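Local coordinates for putative angiotensinogen (Lampetra fluviatilis, PDB 5INW), which is a serpin that binds heparin and inhibits thrombin through a heparin-dependent template mechanism, at residues V276-D290 against L337-K351. The protein carries 1 engineered substitution. Numbering follows the deposited sequence.
Sequences VPTMHQRAKLSYTQD and LLGPSNHYVQLSLPK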
ATOM      1  N   VAL A 276       3.299 -22.974 -12.088  1.00 85.30           N
ATOM      2  CA  VAL A 276       3.242 -22.263 -10.817  1.00 79.21           C
ATOM      3  C   VAL A 276       2.726 -23.173  -9.708  1.00 74.87           C
ATOM      4  O   VAL A 276       1.637 -23.723  -9.857  1.00 74.36           O
ATOM      5  CB  VAL A 276       2.331 -21.032 -10.931  1.00 77.63           C
ATOM      6  CG1 VAL A 276       2.409 -20.179  -9.665  1.00 78.82           C
ATOM      7  CG2 VAL A 276       2.737 -20.205 -12.125  1.00 77.65           C
ATOM      8  N   PRO A 277       3.502 -23.335  -8.614  1.00 70.64           N
ATOM      9  CA  PRO A 277       3.011 -24.175  -7.545  1.00 70.78           C
ATOM     10  C   PRO A 277       1.707 -23.597  -7.082  1.00 69.01           C
ATOM     11  O   PRO A 277       1.672 -22.451  -6.658  1.00 68.14           O
ATOM     12  CB  PRO A 277       4.087 -24.062  -6.452  1.00 71.07           C
ATOM     13  CG  PRO A 277       4.790 -22.791  -6.718  1.00 70.95           C
ATOM     14  CD  PRO A 277       4.736 -22.625  -8.219  1.00 70.72           C
ATOM     15  N   THR A 278       0.642 -24.370  -7.234  1.00 69.60           N
ATOM     16  CA  THR A 278      -0.723 -23.884  -7.093  1.00 67.71           C
ATOM     17  C   THR A 278      -1.334 -24.641  -5.949  1.00 66.72           C
ATOM     18  O   THR A 278      -1.198 -25.862  -5.868  1.00 70.52           O
ATOM     19  CB  THR A 278      -1.495 -24.098  -8.425  1.00 70.34           C
ATOM     20  OG1 THR A 278      -0.835 -23.381  -9.481  1.00 69.13           O
ATOM     21  CG2 THR A 278      -2.950 -23.621  -8.331  1.00 72.01           C
ATOM     22  N   MET A 279      -2.011 -23.927  -5.066  1.00 64.71           N
ATOM     23  CA  MET A 279      -2.567 -24.508  -3.830  1.00 65.70           C
ATOM     24  C   MET A 279      -4.009 -24.844  -4.042  1.00 66.23           C
ATOM     25  O   MET A 279      -4.628 -24.328  -4.981  1.00 63.92           O
ATOM     26  CB  MET A 279      -2.475 -23.520  -2.662  1.00 64.48           C
ATOM     27  CG  MET A 279      -1.048 -23.085  -2.358  1.00 62.70           C
ATOM     28  SD  MET A 279      -0.959 -21.843  -1.096  1.00 57.89           S
ATOM     29  CE  MET A 279      -2.002 -20.526  -1.728  1.00 57.80           C
ATOM     30  N   HIS A 280      -4.539 -25.688  -3.146  1.00 67.35           N
ATOM     31  CA  HIS A 280      -5.852 -26.301  -3.346  1.00 67.74           C
ATOM     32  C   HIS A 280      -6.575 -26.555  -2.042  1.00 68.10           C
ATOM     33  O   HIS A 280      -5.980 -27.057  -1.071  1.00 65.78           O
ATOM     34  CB  HIS A 280      -5.704 -27.604  -4.095  1.00 69.35           C
ATOM     35  CG  HIS A 280      -5.137 -27.452  -5.460  1.00 69.81           C
ATOM     36  ND1 HIS A 280      -5.917 -27.147  -6.552  1.00 71.38           N
ATOM     37  CD2 HIS A 280      -3.872 -27.586  -5.919  1.00 70.84           C
ATOM     38  CE1 HIS A 280      -5.154 -27.079  -7.628  1.00 73.73           C
ATOM     39  NE2 HIS A 280      -3.910 -27.351  -7.273  1.00 73.82           N
ATOM     40  N   GLN A 281      -7.863 -26.206  -2.035  1.00 68.72           N
ATOM     41  CA  GLN A 281      -8.704 -26.393  -0.852  1.00 70.23           C
ATOM     42  C   GLN A 281     -10.196 -26.386  -1.204  1.00 75.40           C
ATOM     43  O   GLN A 281     -10.677 -25.779  -2.195  1.00 78.02           O
ATOM     44  CB  GLN A 281      -8.442 -25.374   0.301  1.00 68.33           C
ATOM     45  CG  GLN A 281      -8.889 -23.939   0.035  1.00 66.80           C
ATOM     46  CD  GLN A 281      -8.670 -22.995   1.211  1.00 63.31           C
ATOM     47  OE1 GLN A 281      -8.016 -23.321   2.198  1.00 60.59           O
ATOM     48  NE2 GLN A 281      -9.218 -21.811   1.091  1.00 62.46           N
ATOM     49  N   ARG A 282     -10.922 -27.124  -0.382  1.00 79.98           N
ATOM     50  CA  ARG A 282     -12.351 -27.142  -0.426  1.00 82.59           C
ATOM     51  C   ARG A 282     -12.764 -26.454   0.865  1.00 81.25           C
ATOM     52  O   ARG A 282     -12.697 -27.070   1.934  1.00 82.51           O
ATOM     53  CB  ARG A 282     -12.890 -28.579  -0.539  1.00 86.68           C
ATOM     54  CG  ARG A 282     -14.181 -28.641  -1.341  1.00 92.41           C
ATOM     55  CD  ARG A 282     -15.004 -29.913  -1.168  1.00 99.44           C
ATOM     56  NE  ARG A 282     -15.707 -29.944   0.113  1.00105.16           N
ATOM     57  CZ  ARG A 282     -16.661 -30.811   0.452  1.00113.67           C
ATOM     58  NH1 ARG A 282     -17.063 -31.756  -0.391  1.00118.31           N
ATOM     59  NH2 ARG A 282     -17.221 -30.728   1.660  1.00119.03           N
ATOM     60  N   ALA A 283     -13.168 -25.182   0.778  1.00 78.11           N
ATOM     61  CA  ALA A 283     -13.744 -24.490   1.942  1.00 78.22           C
ATOM     62  C   ALA A 283     -14.966 -23.631   1.604  1.00 79.11           C
ATOM     63  O   ALA A 283     -15.281 -23.425   0.429  1.00 80.64           O
ATOM     64  CB  ALA A 283     -12.675 -23.675   2.637  1.00 77.65           C
ATOM     65  N   LYS A 284     -15.633 -23.151   2.656  1.00 79.96           N
ATOM     66  CA  LYS A 284     -16.813 -22.281   2.560  1.00 80.31           C
ATOM     67  C   LYS A 284     -16.417 -20.802   2.366  1.00 78.51           C
ATOM     68  O   LYS A 284     -16.208 -20.074   3.334  1.00 74.68           O
ATOM     69  CB  LYS A 284     -17.674 -22.434   3.820  1.00 82.69           C
ATOM     70  CG  LYS A 284     -18.071 -23.869   4.101  1.00 86.84           C
ATOM     71  CD  LYS A 284     -19.002 -23.993   5.288  1.00 88.59           C
ATOM     72  CE  LYS A 284     -19.291 -25.456   5.507  1.00 90.70           C
ATOM     73  NZ  LYS A 284     -20.304 -25.654   6.568  1.00 95.60           N
ATOM     74  N   LEU A 285     -16.364 -20.353   1.116  1.00 79.11           N
ATOM     75  CA  LEU A 285     -15.902 -19.025   0.781  1.00 78.04           C
ATOM     76  C   LEU A 285     -16.984 -18.278   0.081  1.00 78.36           C
ATOM     77  O   LEU A 285     -17.709 -18.856  -0.706  1.00 84.53           O
ATOM     78  CB  LEU A 285     -14.704 -19.143  -0.138  1.00 80.25           C
ATOM     79  CG  LEU A 285     -13.570 -19.957   0.496  1.00 84.52           C
ATOM     80  CD1 LEU A 285     -12.509 -20.323  -0.529  1.00 85.20           C
ATOM     81  CD2 LEU A 285     -12.952 -19.193   1.665  1.00 86.35           C
ATOM     82  N   SER A 286     -17.092 -16.988   0.350  1.00 78.03           N
ATOM     83  CA  SER A 286     -17.995 -16.130  -0.407  1.00 79.04           C
ATOM     84  C   SER A 286     -17.412 -15.861  -1.771  1.00 76.87           C
ATOM     85  O   SER A 286     -16.256 -15.489  -1.872  1.00 74.65           O
ATOM     86  CB  SER A 286     -18.218 -14.803   0.303  1.00 78.87           C
ATOM     87  OG  SER A 286     -18.962 -15.049   1.480  1.00 83.90           O
ATOM     88  N   TYR A 287     -18.226 -16.028  -2.809  1.00 75.76           N
ATOM     89  CA  TYR A 287     -17.828 -15.731  -4.184  1.00 72.84           C
ATOM     90  C   TYR A 287     -19.046 -15.206  -4.920  1.00 75.78           C
ATOM     91  O   TYR A 287     -20.159 -15.281  -4.417  1.00 77.51           O
ATOM     92  CB  TYR A 287     -17.292 -16.981  -4.881  1.00 73.93           C
ATOM     93  CG  TYR A 287     -18.319 -18.072  -5.079  1.00 76.67           C
ATOM     94  CD1 TYR A 287     -18.854 -18.728  -3.974  1.00 78.14           C
ATOM     95  CD2 TYR A 287     -18.774 -18.438  -6.365  1.00 75.91           C
ATOM     96  CE1 TYR A 287     -19.824 -19.701  -4.124  1.00 81.61           C
ATOM     97  CE2 TYR A 287     -19.735 -19.422  -6.523  1.00 79.23           C
ATOM     98  CZ  TYR A 287     -20.256 -20.055  -5.403  1.00 81.18           C
ATOM     99  OH  TYR A 287     -21.203 -21.053  -5.520  1.00 83.79           O
ATOM    100  N   THR A 288     -18.832 -14.655  -6.103  1.00 77.82           N
ATOM    101  CA  THR A 288     -19.917 -14.323  -7.026  1.00 81.45           C
ATOM    102  C   THR A 288     -19.341 -14.085  -8.384  1.00 82.66           C
ATOM    103  O   THR A 288     -18.214 -13.581  -8.502  1.00 81.97           O
ATOM    104  CB  THR A 288     -20.634 -12.997  -6.692  1.00 82.30           C
ATOM    105  OG1 THR A 288     -20.609 -12.771  -5.287  1.00 83.65           O
ATOM    106  CG2 THR A 288     -22.101 -13.023  -7.210  1.00 84.39           C
ATOM    107  N   GLN A 289     -20.142 -14.363  -9.410  1.00 84.59           N
ATOM    108  CA  GLN A 289     -19.803 -13.908 -10.749  1.00 85.40           C
ATOM    109  C   GLN A 289     -20.203 -12.428 -10.906  1.00 88.23           C
ATOM    110  O   GLN A 289     -21.356 -12.082 -10.651  1.00 91.06           O
ATOM    111  CB  GLN A 289     -20.476 -14.777 -11.806  1.00 86.11           C
ATOM    112  CG  GLN A 289     -19.893 -16.179 -11.913  1.00 85.45           C
ATOM    113  CD  GLN A 289     -18.455 -16.188 -12.418  1.00 83.88           C
ATOM    114  OE1 GLN A 289     -18.093 -15.419 -13.316  1.00 81.60           O
ATOM    115  NE2 GLN A 289     -17.621 -17.045 -11.828  1.00 83.23           N
ATOM    116  N   ASP A 290     -19.250 -11.553 -11.262  1.00 86.19           N
ATOM    117  CA  ASP A 290     -19.616 -10.228 -11.710  1.00 86.21           C
ATOM    118  C   ASP A 290     -19.972 -10.335 -13.196  1.00 91.23           C
ATOM    119  O   ASP A 290     -19.073 -10.477 -14.038  1.00 90.37           O
ATOM    120  CB  ASP A 290     -18.504  -9.208 -11.473  1.00 83.79           C
ATOM    121  CG  ASP A 290     -18.986  -7.746 -11.676  1.00 85.37           C
ATOM    122  OD1 ASP A 290     -18.537  -6.838 -10.956  1.00 79.30           O
ATOM    123  OD2 ASP A 290     -19.841  -7.495 -12.562  1.00 90.06           O
ATOM    124  N   LEU A 337     -22.321  -7.640  -3.523  1.00 87.90           N
ATOM    125  CA  LEU A 337     -22.626  -8.814  -4.397  1.00 89.46           C
ATOM    126  C   LEU A 337     -22.198 -10.121  -3.762  1.00 92.14           C
ATOM    127  O   LEU A 337     -22.792 -11.161  -4.048  1.00 95.56           O
ATOM    128  CB  LEU A 337     -21.993  -8.708  -5.794  1.00 89.03           C
ATOM    129  CG  LEU A 337     -22.445  -7.614  -6.794  1.00 89.69           C
ATOM    130  CD1 LEU A 337     -21.555  -7.613  -8.026  1.00 87.99           C
ATOM    131  CD2 LEU A 337     -23.909  -7.738  -7.205  1.00 89.36           C
ATOM    132  N   LEU A 338     -21.181 -10.061  -2.896  1.00 93.97           N
ATOM    133  CA  LEU A 338     -20.781 -11.197  -2.050  1.00 94.74           C
ATOM    134  C   LEU A 338     -21.807 -11.500  -0.957  1.00 99.44           C
ATOM    135  O   LEU A 338     -22.046 -10.663  -0.075  1.00 99.73           O
ATOM    136  CB  LEU A 338     -19.419 -10.930  -1.380  1.00 88.73           C
ATOM    137  CG  LEU A 338     -18.252 -10.956  -2.356  1.00 87.13           C
ATOM    138  CD1 LEU A 338     -17.028 -10.297  -1.755  1.00 85.80           C
ATOM    139  CD2 LEU A 338     -17.926 -12.373  -2.789  1.00 88.21           C
ATOM    140  N   GLY A 339     -22.382 -12.704  -1.004  1.00105.88           N
ATOM    141  CA  GLY A 339     -23.223 -13.215   0.076  1.00111.31           C
ATOM    142  C   GLY A 339     -22.360 -13.916   1.106  1.00115.96           C
ATOM    143  O   GLY A 339     -21.130 -13.764   1.101  1.00103.54           O
ATOM    144  N   PRO A 340     -23.007 -14.658   2.034  1.00128.57           N
ATOM    145  CA  PRO A 340     -22.249 -15.638   2.821  1.00128.38           C
ATOM    146  C   PRO A 340     -21.791 -16.749   1.881  1.00129.48           C
ATOM    147  O   PRO A 340     -20.621 -17.158   1.936  1.00128.79           O
ATOM    148  CB  PRO A 340     -23.256 -16.135   3.868  1.00127.29           C
ATOM    149  CG  PRO A 340     -24.605 -15.760   3.365  1.00130.18           C
ATOM    150  CD  PRO A 340     -24.430 -14.590   2.437  1.00130.93           C
ATOM    151  N   SER A 341     -22.708 -17.179   1.005  1.00129.22           N
ATOM    152  CA  SER A 341     -22.434 -18.143  -0.058  1.00128.63           C
ATOM    153  C   SER A 341     -21.710 -19.388   0.485  1.00128.67           C
ATOM    154  O   SER A 341     -20.874 -19.995  -0.210  1.00127.25           O
ATOM    155  CB  SER A 341     -21.638 -17.482  -1.197  1.00125.63           C
ATOM    156  OG  SER A 341     -22.020 -16.131  -1.404  1.00123.18           O
ATOM    157  N   ASN A 342     -22.064 -19.775   1.720  1.00125.67           N
ATOM    158  CA  ASN A 342     -21.328 -20.798   2.470  1.00116.61           C
ATOM    159  C   ASN A 342     -21.944 -22.174   2.287  1.00111.73           C
ATOM    160  O   ASN A 342     -22.503 -22.786   3.207  1.00105.39           O
ATOM    161  CB  ASN A 342     -21.146 -20.404   3.937  1.00113.41           C
ATOM    162  CG  ASN A 342     -20.363 -19.104   4.087  1.00109.54           C
ATOM    163  OD1 ASN A 342     -20.884 -18.115   4.580  1.00111.10           O
ATOM    164  ND2 ASN A 342     -19.122 -19.093   3.636  1.00106.05           N
ATOM    165  N   HIS A 343     -21.878 -22.578   1.019  1.00107.41           N
ATOM    166  CA  HIS A 343     -21.637 -23.938   0.612  1.00105.29           C
ATOM    167  C   HIS A 343     -20.153 -23.964   0.252  1.00 96.35           C
ATOM    168  O   HIS A 343     -19.586 -22.960  -0.161  1.00 94.25           O
ATOM    169  CB  HIS A 343     -22.509 -24.323  -0.599  1.00109.18           C
ATOM    170  CG  HIS A 343     -23.940 -23.929  -0.444  1.00113.56           C
ATOM    171  ND1 HIS A 343     -24.870 -24.734   0.176  1.00116.58           N
ATOM    172  CD2 HIS A 343     -24.590 -22.790  -0.782  1.00117.09           C
ATOM    173  CE1 HIS A 343     -26.040 -24.121   0.188  1.00119.81           C
ATOM    174  NE2 HIS A 343     -25.899 -22.940  -0.391  1.00119.85           N
ATOM    175  N   TYR A 344     -19.542 -25.132   0.386  1.00 92.80           N
ATOM    176  CA  TYR A 344     -18.143 -25.339   0.049  1.00 89.12           C
ATOM    177  C   TYR A 344     -17.814 -24.981  -1.417  1.00 87.22           C
ATOM    178  O   TYR A 344     -18.604 -25.228  -2.334  1.00 86.47           O
ATOM    179  CB  TYR A 344     -17.739 -26.801   0.311  1.00 90.65           C
ATOM    180  CG  TYR A 344     -17.547 -27.228   1.779  1.00 91.57           C
ATOM    181  CD1 TYR A 344     -16.307 -27.118   2.406  1.00 88.85           C
ATOM    182  CD2 TYR A 344     -18.587 -27.811   2.504  1.00 95.24           C
ATOM    183  CE1 TYR A 344     -16.115 -27.530   3.715  1.00 89.32           C
ATOM    184  CE2 TYR A 344     -18.400 -28.231   3.817  1.00 95.65           C
ATOM    185  CZ  TYR A 344     -17.159 -28.090   4.418  1.00 91.56           C
ATOM    186  OH  TYR A 344     -16.980 -28.506   5.712  1.00 89.70           O
ATOM    187  N   VAL A 345     -16.621 -24.436  -1.614  1.00 84.35           N
ATOM    188  CA  VAL A 345     -16.120 -24.025  -2.924  1.00 85.06           C
ATOM    189  C   VAL A 345     -14.797 -24.728  -3.230  1.00 84.65           C
ATOM    190  O   VAL A 345     -14.014 -25.031  -2.304  1.00 85.35           O
ATOM    191  CB  VAL A 345     -15.876 -22.508  -2.946  1.00 84.00           C
ATOM    192  CG1 VAL A 345     -15.396 -22.058  -4.315  1.00 83.66           C
ATOM    193  CG2 VAL A 345     -17.153 -21.776  -2.556  1.00 86.33           C
ATOM    194  N   GLN A 346     -14.543 -24.958  -4.516  1.00 83.16           N
ATOM    195  CA  GLN A 346     -13.291 -25.543  -4.983  1.00 82.27           C
ATOM    196  C   GLN A 346     -12.331 -24.451  -5.409  1.00 77.79           C
ATOM    197  O   GLN A 346     -12.500 -23.852  -6.464  1.00 76.72           O
ATOM    198  CB  GLN A 346     -13.564 -26.449  -6.177  1.00 86.40           C
ATOM    199  CG  GLN A 346     -14.406 -27.665  -5.854  1.00 91.70           C
ATOM    200  CD  GLN A 346     -13.647 -28.688  -5.043  1.00 95.58           C
ATOM    201  OE1 GLN A 346     -12.492 -28.444  -4.645  1.00100.92           O
ATOM    202  NE2 GLN A 346     -14.278 -29.841  -4.782  1.00 96.11           N
ATOM    203  N   LEU A 347     -11.317 -24.182  -4.589  1.00 75.06           N
ATOM    204  CA  LEU A 347     -10.423 -23.059  -4.864  1.00 72.49           C
ATOM    205  C   LEU A 347      -9.077 -23.551  -5.303  1.00 72.32           C
ATOM    206  O   LEU A 347      -8.556 -24.504  -4.734  1.00 78.16           O
ATOM    207  CB  LEU A 347     -10.255 -22.171  -3.641  1.00 69.91           C
ATOM    208  CG  LEU A 347      -9.325 -20.956  -3.802  1.00 68.40           C
ATOM    209  CD1 LEU A 347      -9.838 -19.944  -4.796  1.00 67.81           C
ATOM    210  CD2 LEU A 347      -9.091 -20.282  -2.454  1.00 67.74           C
ATOM    211  N   SER A 348      -8.524 -22.879  -6.305  1.00 71.49           N
ATOM    212  CA  SER A 348      -7.160 -23.102  -6.809  1.00 71.12           C
ATOM    213  C   SER A 348      -6.452 -21.724  -6.833  1.00 70.37           C
ATOM    214  O   SER A 348      -6.953 -20.789  -7.472  1.00 72.08           O
ATOM    215  CB  SER A 348      -7.202 -23.712  -8.222  1.00 72.93           C
ATOM    216  OG  SER A 348      -8.337 -24.570  -8.408  1.00 73.83           O
ATOM    217  N   LEU A 349      -5.338 -21.581  -6.107  1.00 67.65           N
ATOM    218  CA  LEU A 349      -4.640 -20.303  -5.936  1.00 64.87           C
ATOM    219  C   LEU A 349      -3.123 -20.448  -5.945  1.00 64.68           C
ATOM    220  O   LEU A 349      -2.594 -21.191  -5.106  1.00 63.62           O
ATOM    221  CB  LEU A 349      -5.020 -19.683  -4.583  1.00 66.47           C
ATOM    222  CG  LEU A 349      -4.523 -18.280  -4.163  1.00 63.04           C
ATOM    223  CD1 LEU A 349      -5.112 -17.245  -5.094  1.00 63.06           C
ATOM    224  CD2 LEU A 349      -4.914 -17.963  -2.714  1.00 62.08           C
ATOM    225  N   PRO A 350      -2.410 -19.669  -6.809  1.00 63.12           N
ATOM    226  CA  PRO A 350      -0.941 -19.676  -6.821  1.00 61.12           C
ATOM    227  C   PRO A 350      -0.288 -19.335  -5.479  1.00 59.54           C
ATOM    228  O   PRO A 350      -0.858 -18.597  -4.691  1.00 57.12           O
ATOM    229  CB  PRO A 350      -0.598 -18.616  -7.860  1.00 59.70           C
ATOM    230  CG  PRO A 350      -1.752 -18.618  -8.801  1.00 61.20           C
ATOM    231  CD  PRO A 350      -2.956 -18.914  -7.955  1.00 62.07           C
ATOM    232  N   LYS A 351       0.891 -19.918  -5.254  1.00 62.73           N
ATOM    233  CA  LYS A 351       1.799 -19.665  -4.124  1.00 61.73           C
ATOM    234  C   LYS A 351       2.999 -18.948  -4.769  1.00 62.26           C
ATOM    235  O   LYS A 351       3.576 -19.429  -5.759  1.00 64.16           O
ATOM    236  CB  LYS A 351       2.207 -21.000  -3.494  1.00 62.78           C
ATOM    237  CG  LYS A 351       3.337 -21.005  -2.462  1.00 63.66           C
ATOM    238  CD  LYS A 351       3.543 -22.446  -1.977  1.00 66.63           C
ATOM    239  CE  LYS A 351       4.908 -22.761  -1.377  1.00 68.79           C
ATOM    240  NZ  LYS A 351       5.236 -22.071  -0.083  1.00 70.31           N
TER
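M279 and L349, Q281 and L347, and A283 and V345 are the hydrogen-bonded pairs of an antiparallel ladder joining strand 276-283 to strand 345-350. M279 N reaches L349 O at 2.8 Å. L347 N meets Q281 O at 2.9 Å, nearly straight at 174°, whereas A283 N to V345 O is weak. K351 N adds a bond to P277 O.

Most apolar contacts lie on or beside the M279, L347 and V345 face. The M279 chain turns at its last torsion (chi3 -56°), bringing CE to 4.0 Å from L349 CD2, with F256 packing on both residues. Farther along, L285 CD1 touches L347 CD2 at 3.9 Å, and Y287 CE1 touches V345 CG2.

T278 is on the other face, where P350 CB meets V276 CG1. T278 CG2, anti to the backbone N (chi1 -60° for OG1), sits 3.8 Å from L349 N, while OG1 bonds back to V276 O. With a glycine here, V276 O would probably lose its hydroxyl partner and the methyl cover over the L349 backbone would go, opening a gap beside V264.

Y344 is sandwiched between two cationic side chains. R282 makes a cation-pi contact over one face, CZ 4.2 Å from the ring centroid; over the opposite face K284 makes a CH-pi contact, CE 3.8 Å from that centroid.

Beyond the ladder the links are hydroxyl to carbonyl: S286 OG faces both G339 O and P340 O, and T288 OG1 lies 3.0 Å from L337 O.

This is the s3C-s2C pairing of serpin sheet C, which strand 261-267 and the C-terminal peptide chain continue. Backbone bonds fix its register, with a mainly apolar face packed on F256 and L300 and the exposed Y344 ring held between a guanidinium and a lysine methylene.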